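Local coordinates for uncharacterized conserved protein of COG5135 (PDB 2I51) that binds flavin mononucleotide and is probably a flavin-dependent oxidoreductase related to pyridoxamine 5'-phosphate oxidase, of unestablished substrate, at residues A14-S20 and F81-E86; R122-P128 and A140-P146; D161-H167 and W178-R182. All coordinates share one frame; numbering follows the deposited sequence. Where two conformers were deposited one is given.

Contact 1 (A14-S20 and F81-E86); sequences ALHRNRS and FPNTRE. With EDO (1,2-ethanediol), chain D.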
loop_
_atom_site.group_PDB
_atom_site.type_symbol
_atom_site.label_atom_id
_atom_site.label_comp_id
_atom_site.label_asym_id
_atom_site.label_seq_id
_atom_site.Cartn_x
_atom_site.Cartn_y
_atom_site.Cartn_z
ATOM N N ALA A 14 3.529 17.621 6.263
ATOM C CA ALA A 14 2.433 16.655 6.225
ATOM C C ALA A 14 2.225 16.021 7.593
ATOM O O ALA A 14 1.094 15.963 8.107
ATOM C CB ALA A 14 2.711 15.585 5.149
ATOM N N LEU A 15 3.321 15.607 8.229
ATOM C CA LEU A 15 3.196 14.985 9.553
ATOM C C LEU A 15 2.567 15.966 10.538
ATOM O O LEU A 15 1.650 15.622 11.293
ATOM C CB LEU A 15 4.577 14.556 10.072
ATOM C CG LEU A 15 5.129 13.304 9.407
ATOM C CD1 LEU A 15 6.634 13.212 9.648
ATOM C CD2 LEU A 15 4.387 12.047 9.908
ATOM N N HIS A 16 3.017 17.211 10.549
ATOM C CA HIS A 16 2.485 18.175 11.469
ATOM C C HIS A 16 0.991 18.427 11.266
ATOM O O HIS A 16 0.214 18.495 12.226
ATOM C CB HIS A 16 3.309 19.457 11.417
ATOM C CG HIS A 16 2.862 20.488 12.377
ATOM N ND1 HIS A 16 2.925 20.289 13.742
ATOM C CD2 HIS A 16 2.336 21.717 12.179
ATOM C CE1 HIS A 16 2.434 21.374 14.342
ATOM N NE2 HIS A 16 2.063 22.250 13.416
ATOM N N ARG A 17 0.576 18.596 10.018
ATOM C CA ARG A 17 -0.805 18.940 9.722
ATOM C C ARG A 17 -1.727 17.752 9.843
ATOM O O ARG A 17 -2.947 17.929 9.832
ATOM C CB ARG A 17 -0.921 19.554 8.342
ATOM C CG ARG A 17 -0.356 20.925 8.229
ATOM C CD ARG A 17 -0.598 21.504 6.875
ATOM N NE ARG A 17 0.097 20.685 5.900
ATOM C CZ ARG A 17 0.002 20.786 4.588
ATOM N NH1 ARG A 17 -0.722 21.726 4.028
ATOM N NH2 ARG A 17 0.702 19.935 3.836
ATOM N N ASN A 18 -1.179 16.569 10.026
ATOM C CA ASN A 18 -1.957 15.345 10.247
ATOM C C ASN A 18 -1.812 14.765 11.651
ATOM O O ASN A 18 -2.244 13.640 11.903
ATOM C CB ASN A 18 -1.642 14.281 9.181
ATOM C CG ASN A 18 -2.177 14.642 7.834
ATOM O OD1 ASN A 18 -3.230 14.132 7.436
ATOM N ND2 ASN A 18 -1.502 15.510 7.111
ATOM N N ARG A 19 -1.228 15.522 12.577
ATOM C CA ARG A 19 -0.878 15.021 13.897
ATOM C C ARG A 19 -2.117 14.626 14.728
ATOM O O ARG A 19 -1.923 13.856 15.686
ATOM C CB ARG A 19 -0.024 16.042 14.631
ATOM C CG ARG A 19 -0.702 17.271 15.039
ATOM C CD ARG A 19 0.320 18.289 15.600
ATOM N NE ARG A 19 -0.317 19.490 16.082
ATOM C CZ ARG A 19 -0.833 20.456 15.347
ATOM N NH1 ARG A 19 -0.792 20.459 14.021
ATOM N NH2 ARG A 19 -1.387 21.501 15.960
ATOM N N SER A 20 -3.305 15.105 14.369
ATOM C CA SER A 20 -4.551 14.766 15.120
ATOM C C SER A 20 -4.970 13.327 14.795
ATOM O O SER A 20 -5.847 12.780 15.481
ATOM C CB SER A 20 -5.684 15.708 14.777
ATOM O OG SER A 20 -6.058 15.675 13.429
ATOM N N PHE A 81 -1.849 10.920 3.460
ATOM C CA PHE A 81 -2.128 11.803 4.594
ATOM C C PHE A 81 -3.538 12.332 4.453
ATOM O O PHE A 81 -3.815 13.165 3.624
ATOM C CB PHE A 81 -1.125 12.953 4.592
ATOM C CG PHE A 81 0.239 12.553 5.057
ATOM C CD1 PHE A 81 0.566 12.575 6.381
ATOM C CD2 PHE A 81 1.195 12.116 4.151
ATOM C CE1 PHE A 81 1.868 12.211 6.823
ATOM C CE2 PHE A 81 2.452 11.721 4.556
ATOM C CZ PHE A 81 2.813 11.798 5.883
ATOM N N PRO A 82 -4.472 11.798 5.267
ATOM C CA PRO A 82 -5.865 12.081 5.004
ATOM C C PRO A 82 -6.380 13.470 5.267
ATOM O O PRO A 82 -7.316 13.903 4.596
ATOM C CB PRO A 82 -6.610 11.038 5.858
ATOM C CG PRO A 82 -5.695 10.052 6.186
ATOM C CD PRO A 82 -4.308 10.746 6.278
ATOM N N ASN A 83 -5.756 14.210 6.181
ATOM C CA ASN A 83 -6.250 15.546 6.506
ATOM C C ASN A 83 -5.841 16.567 5.444
ATOM O O ASN A 83 -6.492 17.554 5.220
ATOM C CB ASN A 83 -5.642 16.036 7.813
ATOM C CG ASN A 83 -6.534 15.881 8.983
ATOM O OD1 ASN A 83 -7.656 15.403 8.873
ATOM N ND2 ASN A 83 -6.023 16.297 10.149
ATOM N N THR A 84 -4.692 16.349 4.826
ATOM C CA THR A 84 -4.188 17.242 3.812
ATOM C C THR A 84 -4.311 16.713 2.391
ATOM O O THR A 84 -3.996 17.441 1.458
ATOM C CB THR A 84 -2.724 17.583 4.099
ATOM O OG1 THR A 84 -1.987 16.380 4.262
ATOM C CG2 THR A 84 -2.609 18.435 5.409
ATOM N N ARG A 85 -4.814 15.485 2.229
ATOM C CA ARG A 85 -5.084 14.919 0.885
ATOM C C ARG A 85 -3.814 14.933 0.014
ATOM O O ARG A 85 -3.809 15.389 -1.129
ATOM C CB ARG A 85 -6.257 15.631 0.210
ATOM C CG ARG A 85 -7.543 15.566 1.016
ATOM C CD ARG A 85 -8.732 16.223 0.250
ATOM N NE ARG A 85 -9.052 15.513 -0.984
ATOM C CZ ARG A 85 -9.229 16.048 -2.195
ATOM N NH1 ARG A 85 -9.179 17.373 -2.447
ATOM N NH2 ARG A 85 -9.487 15.226 -3.192
ATOM N N GLU A 86 -2.717 14.411 0.582
ATOM C CA GLU A 86 -1.455 14.300 -0.140
ATOM C C GLU A 86 -0.861 12.916 -0.030
ATOM O O GLU A 86 -1.100 12.226 0.969
ATOM C CB GLU A 86 -0.477 15.371 0.319
ATOM C CG GLU A 86 -0.030 15.243 1.691
ATOM C CD GLU A 86 0.730 16.502 2.175
ATOM O OE1 GLU A 86 1.719 16.906 1.531
ATOM O OE2 GLU A 86 0.354 17.026 3.244
HETATM C C1 EDO D . -6.351 20.127 7.364
HETATM O O1 EDO D . -5.757 20.595 6.149
HETATM C C2 EDO D . -5.424 20.388 8.537
HETATM O O2 EDO D . -4.463 21.361 8.140
HETATM O O HOH W 1 0.586 19.691 0.954
#
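N18, the first residue to leave helical geometry after helix 8-17, reaches with its amide into the turn at 81-86, CG lying beside its own backbone N (chi1 -70°). OD1 accepts the backbone N of N83 at 2.8 Å, and ND2 donates to T84 OG1 at 3.0 Å, with the hydroxyl in the amide plane; the other ND2 hydrogen goes back to A14 O. With both hydrogens spent, the amide cannot easily turn over. T84 OG1 in turn donates to E86 OE2 at 2.6 Å, on its anti lone pair. A14 CB sits over the centre of the F81 ring, 3.6 Å from its centroid, a CH-pi contact. Were N18 an alanine, N83 N would probably lose its acceptor and T84 OG1 its amide donor, freeing the turn to shift against the helix end. At the polar margin R17 NH2 forms a 3.0 Å salt bridge to E86 OE2, a water links NH2 to E86 OE1, and T84 CG2 lies over the guanidinium face. Exposed N83 is the loose side: ND2 bonds weakly to R17 O at 3.5 Å, and an ethanediol weakly to its O. The contact fastens the C-terminal end of helix 8-17 to the G1-bulged turn joining strands 74-81 and 86-97.

Contact 2 (R122-P128 and A140-P146); sequences RLQFGWP and AFEPSPP. With EDO (1,2-ethanediol), chain I.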
loop_
_atom_site.group_PDB
_atom_site.type_symbol
_atom_site.label_atom_id
_atom_site.label_comp_id
_atom_site.label_asym_id
_atom_site.label_seq_id
_atom_site.Cartn_x
_atom_site.Cartn_y
_atom_site.Cartn_z
ATOM N N ARG A 122 7.167 -4.073 22.318
ATOM C CA ARG A 122 8.156 -5.158 22.512
ATOM C C ARG A 122 7.526 -6.526 22.754
ATOM O O ARG A 122 8.021 -7.540 22.291
ATOM C CB ARG A 122 9.108 -4.834 23.654
ATOM C CG ARG A 122 10.135 -3.739 23.353
ATOM C CD ARG A 122 11.156 -3.577 24.469
ATOM N NE ARG A 122 10.601 -2.886 25.641
ATOM C CZ ARG A 122 10.545 -1.568 25.761
ATOM N NH1 ARG A 122 11.129 -0.762 24.880
ATOM N NH2 ARG A 122 9.879 -1.055 26.775
ATOM N N LEU A 123 6.393 -6.531 23.499
ATOM C CA LEU A 123 5.709 -7.779 23.883
ATOM C C LEU A 123 5.299 -8.583 22.637
ATOM O O LEU A 123 5.346 -9.808 22.640
ATOM C CB LEU A 123 4.460 -7.485 24.751
ATOM C CG LEU A 123 4.606 -7.231 26.265
ATOM C CD1 LEU A 123 3.365 -6.566 26.847
ATOM C CD2 LEU A 123 4.871 -8.525 27.028
ATOM N N GLN A 124 4.911 -7.912 21.573
ATOM C CA GLN A 124 4.452 -8.613 20.365
ATOM C C GLN A 124 5.498 -9.508 19.747
ATOM O O GLN A 124 5.173 -10.475 19.084
ATOM C CB GLN A 124 3.949 -7.642 19.295
ATOM C CG GLN A 124 2.768 -6.844 19.664
ATOM C CD GLN A 124 2.060 -6.206 18.443
ATOM O OE1 GLN A 124 2.418 -6.452 17.285
ATOM N NE2 GLN A 124 1.047 -5.404 18.719
ATOM N N PHE A 125 6.782 -9.214 19.980
ATOM C CA PHE A 125 7.829 -10.073 19.450
ATOM C C PHE A 125 7.879 -11.424 20.185
ATOM O O PHE A 125 8.510 -12.356 19.689
ATOM C CB PHE A 125 9.171 -9.324 19.467
ATOM C CG PHE A 125 9.195 -8.204 18.454
ATOM C CD1 PHE A 125 9.553 -8.451 17.138
ATOM C CD2 PHE A 125 8.699 -6.949 18.782
ATOM C CE1 PHE A 125 9.486 -7.484 16.201
ATOM C CE2 PHE A 125 8.606 -5.963 17.830
ATOM C CZ PHE A 125 9.007 -6.233 16.510
ATOM N N GLY A 126 7.147 -11.546 21.306
ATOM C CA GLY A 126 7.017 -12.812 22.003
ATOM C C GLY A 126 5.787 -13.614 21.652
ATOM O O GLY A 126 5.548 -14.690 22.221
ATOM N N TRP A 127 5.011 -13.127 20.702
ATOM C CA TRP A 127 3.804 -13.831 20.240
ATOM C C TRP A 127 4.148 -15.063 19.397
ATOM O O TRP A 127 5.267 -15.222 18.924
ATOM C CB TRP A 127 2.928 -12.880 19.423
ATOM C CG TRP A 127 2.197 -11.846 20.221
ATOM C CD1 TRP A 127 2.239 -11.645 21.569
ATOM C CD2 TRP A 127 1.306 -10.870 19.697
ATOM N NE1 TRP A 127 1.438 -10.582 21.907
ATOM C CE2 TRP A 127 0.848 -10.090 20.769
ATOM C CE3 TRP A 127 0.861 -10.574 18.402
ATOM C CZ2 TRP A 127 -0.045 -9.058 20.610
ATOM C CZ3 TRP A 127 0.002 -9.523 18.239
ATOM C CH2 TRP A 127 -0.469 -8.793 19.339
ATOM N N PRO A 128 3.199 -16.002 19.274
ATOM C CA PRO A 128 3.495 -17.178 18.478
ATOM C C PRO A 128 3.746 -16.892 17.016
ATOM O O PRO A 128 3.449 -15.803 16.549
ATOM C CB PRO A 128 2.260 -18.073 18.670
ATOM C CG PRO A 128 1.238 -17.247 19.271
ATOM C CD PRO A 128 1.884 -16.049 19.919
ATOM N N ALA A 140 -0.809 -17.455 25.293
ATOM C CA ALA A 140 0.289 -17.384 24.321
ATOM C C ALA A 140 0.521 -15.962 23.840
ATOM O O ALA A 140 1.589 -15.642 23.362
ATOM C CB ALA A 140 -0.005 -18.287 23.125
ATOM N N PHE A 141 -0.492 -15.107 23.984
ATOM C CA PHE A 141 -0.413 -13.713 23.559
ATOM C C PHE A 141 -0.167 -12.738 24.700
ATOM O O PHE A 141 -0.119 -11.524 24.473
ATOM C CB PHE A 141 -1.679 -13.355 22.769
ATOM C CG PHE A 141 -1.745 -14.076 21.470
ATOM C CD1 PHE A 141 -1.131 -13.539 20.350
ATOM C CD2 PHE A 141 -2.365 -15.318 21.358
ATOM C CE1 PHE A 141 -1.121 -14.204 19.150
ATOM C CE2 PHE A 141 -2.349 -15.990 20.170
ATOM C CZ PHE A 141 -1.742 -15.411 19.042
ATOM N N GLU A 142 0.071 -13.294 25.891
ATOM C CA GLU A 142 0.318 -12.536 27.120
ATOM C C GLU A 142 1.626 -12.956 27.761
ATOM O O GLU A 142 1.667 -13.239 28.936
ATOM C CB GLU A 142 -0.828 -12.794 28.121
ATOM C CG GLU A 142 -2.194 -12.386 27.577
ATOM C CD GLU A 142 -3.363 -12.755 28.477
ATOM O OE1 GLU A 142 -3.202 -13.578 29.406
ATOM O OE2 GLU A 142 -4.476 -12.243 28.208
ATOM N N PRO A 143 2.723 -12.978 26.965
ATOM C CA PRO A 143 4.000 -13.342 27.585
ATOM C C PRO A 143 4.497 -12.261 28.538
ATOM O O PRO A 143 4.056 -11.127 28.451
ATOM C CB PRO A 143 4.933 -13.456 26.376
ATOM C CG PRO A 143 4.409 -12.521 25.424
ATOM C CD PRO A 143 2.882 -12.647 25.540
ATOM N N SER A 144 5.421 -12.591 29.428
ATOM C CA SER A 144 6.078 -11.573 30.264
ATOM C C SER A 144 6.867 -10.665 29.345
ATOM O O SER A 144 7.368 -11.096 28.313
ATOM C CB SER A 144 7.051 -12.258 31.192
ATOM O OG SER A 144 7.411 -11.443 32.284
ATOM N N PRO A 145 6.996 -9.380 29.712
ATOM C CA PRO A 145 7.706 -8.464 28.824
ATOM C C PRO A 145 9.119 -8.915 28.624
ATOM O O PRO A 145 9.748 -9.381 29.552
ATOM C CB PRO A 145 7.790 -7.171 29.670
ATOM C CG PRO A 145 7.635 -7.626 31.082
ATOM C CD PRO A 145 6.598 -8.702 30.960
ATOM N N PRO A 146 9.646 -8.750 27.406
ATOM C CA PRO A 146 11.050 -9.035 27.238
ATOM C C PRO A 146 11.955 -7.984 27.897
ATOM O O PRO A 146 11.500 -6.906 28.322
ATOM C CB PRO A 146 11.217 -9.053 25.727
ATOM C CG PRO A 146 10.260 -8.125 25.269
ATOM C CD PRO A 146 9.040 -8.313 26.157
HETATM C C1 EDO I . 5.816 -7.117 14.767
HETATM O O1 EDO I . 5.557 -7.151 16.182
HETATM C C2 EDO I . 6.227 -5.703 14.369
HETATM O O2 EDO I . 5.702 -4.685 15.256
HETATM O O HOH W 2 9.701 -4.862 27.509
HETATM O O HOH W 3 4.000 -16.714 22.898
#
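W127 and F141 meet edge to face: the F141 edge, led by CD1, points at one face of the indole, with the planes at 70° and the centroid of the five-membered ring 5.1 Å from that of F141. W127 CG lies beside its backbone N (chi1 -74°), which sets that face toward F141. P128 follows directly, laying CD over a face of the same phenyl ring, 3.9 Å from its centroid, in a CH-pi contact, while its CG approaches F141 CZ to 3.5 Å. F141 is therefore held between tryptophan and proline, and P143 CD borders the indole edge. Farther along, in the conformer given, the CD2 methyl of L123 touches P143, P145 and P146. R122 CB rests on P146 CG at 3.8 Å.

Water links the polar atoms of the two segments. One molecule donates to both G126 O, at 2.6 Å, and A140 O; another accepts from R122 NE and donates to P146 O. In the next shell, backbone bonds such as G126 N to L123 O set the turn that carries W127, with Q124 CA against the indole face opposite F141. D119 anchors the R122 guanidinium by a salt bridge, and R134 is a cation-pi partner of F141. P174 of the second subunit packs on both W127 and F141. At the surface, the contact pins the exit of helix 119-123 to the loop before strand 155-169, while F125 packs against I58 and D60 of strand 55-60.

Contact 3 (D161-H167 and W178-R182); sequences DPVQVDH and WLYHR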
loop_
_atom_site.group_PDB
_atom_site.type_symbol
_atom_site.label_atom_id
_atom_site.label_comp_id
_atom_site.label_asym_id
_atom_site.label_seq_id
_atom_site.Cartn_x
_atom_site.Cartn_y
_atom_site.Cartn_z
ATOM N N ASP A 161 15.956 3.746 2.423
ATOM C CA ASP A 161 16.728 4.893 1.911
ATOM C C ASP A 161 16.160 5.326 0.566
ATOM O O ASP A 161 16.491 4.703 -0.453
ATOM C CB ASP A 161 18.197 4.538 1.726
ATOM C CG ASP A 161 19.067 5.789 1.433
ATOM O OD1 ASP A 161 18.716 6.924 1.875
ATOM O OD2 ASP A 161 20.158 5.582 0.876
ATOM N N PRO A 162 15.280 6.347 0.565
ATOM C CA PRO A 162 14.678 6.705 -0.716
ATOM C C PRO A 162 15.658 7.231 -1.759
ATOM O O PRO A 162 16.520 8.039 -1.442
ATOM C CB PRO A 162 13.692 7.809 -0.343
ATOM C CG PRO A 162 13.392 7.604 1.102
ATOM C CD PRO A 162 14.728 7.179 1.657
ATOM N N VAL A 163 15.503 6.729 -2.974
ATOM C CA VAL A 163 16.195 7.373 -4.078
ATOM C C VAL A 163 15.258 8.023 -5.078
ATOM O O VAL A 163 15.707 8.794 -5.910
ATOM C CB VAL A 163 17.187 6.430 -4.778
ATOM C CG1 VAL A 163 18.185 5.893 -3.792
ATOM C CG2 VAL A 163 16.459 5.311 -5.497
ATOM N N GLN A 164 13.955 7.791 -4.956
ATOM C CA GLN A 164 12.988 8.471 -5.777
ATOM C C GLN A 164 11.765 8.732 -4.927
ATOM O O GLN A 164 11.314 7.828 -4.206
ATOM C CB GLN A 164 12.584 7.670 -7.022
ATOM C CG GLN A 164 11.731 8.469 -8.011
ATOM C CD GLN A 164 11.724 7.946 -9.431
ATOM O OE1 GLN A 164 10.667 7.658 -9.986
ATOM N NE2 GLN A 164 12.894 7.865 -10.038
ATOM N N VAL A 165 11.232 9.956 -4.994
ATOM C CA VAL A 165 10.054 10.342 -4.240
ATOM C C VAL A 165 9.085 11.059 -5.186
ATOM O O VAL A 165 9.496 11.972 -5.910
ATOM C CB VAL A 165 10.425 11.235 -3.056
ATOM C CG1 VAL A 165 9.161 11.765 -2.322
ATOM C CG2 VAL A 165 11.341 10.468 -2.102
ATOM N N ASP A 166 7.820 10.669 -5.188
ATOM C CA ASP A 166 6.725 11.294 -5.994
ATOM C C ASP A 166 5.742 11.836 -4.974
ATOM O O ASP A 166 5.168 11.060 -4.185
ATOM C CB ASP A 166 6.130 10.167 -6.843
ATOM C CG ASP A 166 5.042 10.567 -7.813
ATOM O OD1 ASP A 166 4.515 11.661 -7.762
ATOM O OD2 ASP A 166 4.664 9.654 -8.600
ATOM N N HIS A 167 5.579 13.143 -4.922
ATOM C CA HIS A 167 4.662 13.815 -4.007
ATOM C C HIS A 167 3.488 14.410 -4.758
ATOM O O HIS A 167 3.686 15.286 -5.600
ATOM C CB HIS A 167 5.415 14.913 -3.283
ATOM C CG HIS A 167 4.598 15.665 -2.286
ATOM N ND1 HIS A 167 4.875 16.983 -1.959
ATOM C CD2 HIS A 167 3.548 15.287 -1.514
ATOM C CE1 HIS A 167 4.013 17.386 -1.041
ATOM N NE2 HIS A 167 3.197 16.377 -0.749
ATOM N N TRP A 178 5.198 16.490 -7.790
ATOM C CA TRP A 178 6.624 16.715 -7.863
ATOM C C TRP A 178 7.348 15.402 -7.763
ATOM O O TRP A 178 6.995 14.567 -6.930
ATOM C CB TRP A 178 7.086 17.624 -6.727
ATOM C CG TRP A 178 6.808 19.024 -6.954
ATOM C CD1 TRP A 178 5.662 19.699 -6.656
ATOM C CD2 TRP A 178 7.700 19.984 -7.532
ATOM N NE1 TRP A 178 5.780 21.017 -7.046
ATOM C CE2 TRP A 178 7.022 21.212 -7.575
ATOM C CE3 TRP A 178 9.010 19.920 -8.015
ATOM C CZ2 TRP A 178 7.621 22.383 -8.081
ATOM C CZ3 TRP A 178 9.602 21.075 -8.523
ATOM C CH2 TRP A 178 8.903 22.285 -8.554
ATOM N N LEU A 179 8.367 15.224 -8.596
ATOM C CA LEU A 179 9.219 14.071 -8.591
ATOM C C LEU A 179 10.601 14.492 -8.150
ATOM O O LEU A 179 11.154 15.468 -8.647
ATOM C CB LEU A 179 9.293 13.477 -9.993
ATOM C CG LEU A 179 9.973 12.160 -10.236
ATOM C CD1 LEU A 179 9.323 10.990 -9.444
ATOM C CD2 LEU A 179 9.940 11.928 -11.783
ATOM N N TYR A 180 11.173 13.724 -7.246
ATOM C CA TYR A 180 12.521 13.947 -6.739
ATOM C C TYR A 180 13.325 12.697 -7.047
ATOM O O TYR A 180 12.862 11.578 -6.826
ATOM C CB TYR A 180 12.472 14.149 -5.223
ATOM C CG TYR A 180 11.653 15.291 -4.700
ATOM C CD1 TYR A 180 10.295 15.162 -4.508
ATOM C CD2 TYR A 180 12.278 16.512 -4.393
ATOM C CE1 TYR A 180 9.554 16.188 -4.028
ATOM C CE2 TYR A 180 11.543 17.556 -3.889
ATOM C CZ TYR A 180 10.177 17.386 -3.702
ATOM O OH TYR A 180 9.415 18.449 -3.229
ATOM N N HIS A 181 14.559 12.857 -7.516
ATOM C CA HIS A 181 15.429 11.718 -7.812
ATOM C C HIS A 181 16.854 11.965 -7.303
ATOM O O HIS A 181 17.360 13.056 -7.426
ATOM C CB HIS A 181 15.411 11.437 -9.312
ATOM C CG HIS A 181 16.258 10.275 -9.712
ATOM N ND1 HIS A 181 15.863 8.965 -9.552
ATOM C CD2 HIS A 181 17.513 10.234 -10.221
ATOM C CE1 HIS A 181 16.840 8.166 -9.948
ATOM N NE2 HIS A 181 17.846 8.912 -10.373
ATOM N N ARG A 182 17.467 10.933 -6.743
ATOM C CA ARG A 182 18.835 10.988 -6.244
ATOM C C ARG A 182 19.744 10.273 -7.241
ATOM O O ARG A 182 19.451 9.138 -7.630
ATOM C CB ARG A 182 18.938 10.305 -4.883
ATOM C CG ARG A 182 20.213 10.674 -4.183
ATOM C CD ARG A 182 20.336 10.064 -2.881
ATOM N NE ARG A 182 20.567 8.625 -2.977
ATOM C CZ ARG A 182 20.502 7.817 -1.926
ATOM N NH1 ARG A 182 20.172 8.319 -0.746
ATOM N NH2 ARG A 182 20.740 6.524 -2.061
HETATM O O HOH W 4 6.864 18.522 -2.907
#
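The guanidinium of R182 presents its edge to D161, with OD2 lying in its plane, while P162 O and, in the conformer given, V163 CG1 lie over a face. Y180 turns its ring edge toward V165 O and H167 CB, and W7 meets this ring edge-to-face. H167 stacks on F88; its NE2 is hydrogen-bonded to E86, and a water in the plane of its ring joins ND1 to Y180 OH.

These groups decorate the beta hairpin of strands 155-169 and 176-182, part of the antiparallel sheet of the split-barrel FMN-binding fold, as in pyridoxamine 5'-phosphate oxidases. Segments 164-167 and 178-182 run antiparallel at 171° with axes 4.7 Å apart. V165 with Y180 and H167 with W178 are the hydrogen-bonded pairs, each joined by two backbone bonds, such as Y180 N to V165 O at 2.8 Å; Q164 with H181 and D166 with L179 are the non-hydrogen-bonded pairs. Where V163 and Q164 both face A91, a classic beta bulge interrupts the strand and the chain turns a corner. V163 O still receives R182 N at 2.9 Å.

On the face of Q164 and H181, Q164 NE2 donates to H181 ND1 at 3.2 Å, tilted from the imidazole plane; L179 CD1 packs alongside OE1. D166, on this face too, is paired with R177, a residue of the FMN pocket.

At the far end the R182 chain bends at chi3 (71°) into a salt bridge. Both NH1, at 3.2 Å, and NH2, at 3.1 Å, grip D161 OD2 from the same face of the carboxylate plane.

From the N terminus, contact 1 comes first: helix 8-17 is brought back onto the 81-86 turn, closing a loop of 60 residues that holds the first strands of the sheet. Contact 2 opens later and closes a short loop of 11 residues without helix or strand, and contact 3 follows as the hairpin of strands 155-169 and 176-182. The three are in series, with none enclosing another. Contacts 1 and 3 touch, E86 OE1 meeting H167 NE2 at 2.8 Å in a probable hydrogen bond, so the turn and the hairpin are joined. Contact 2 stands apart, its centre about 37 Å from that of contact 3, on the opposite side of the chain's centre.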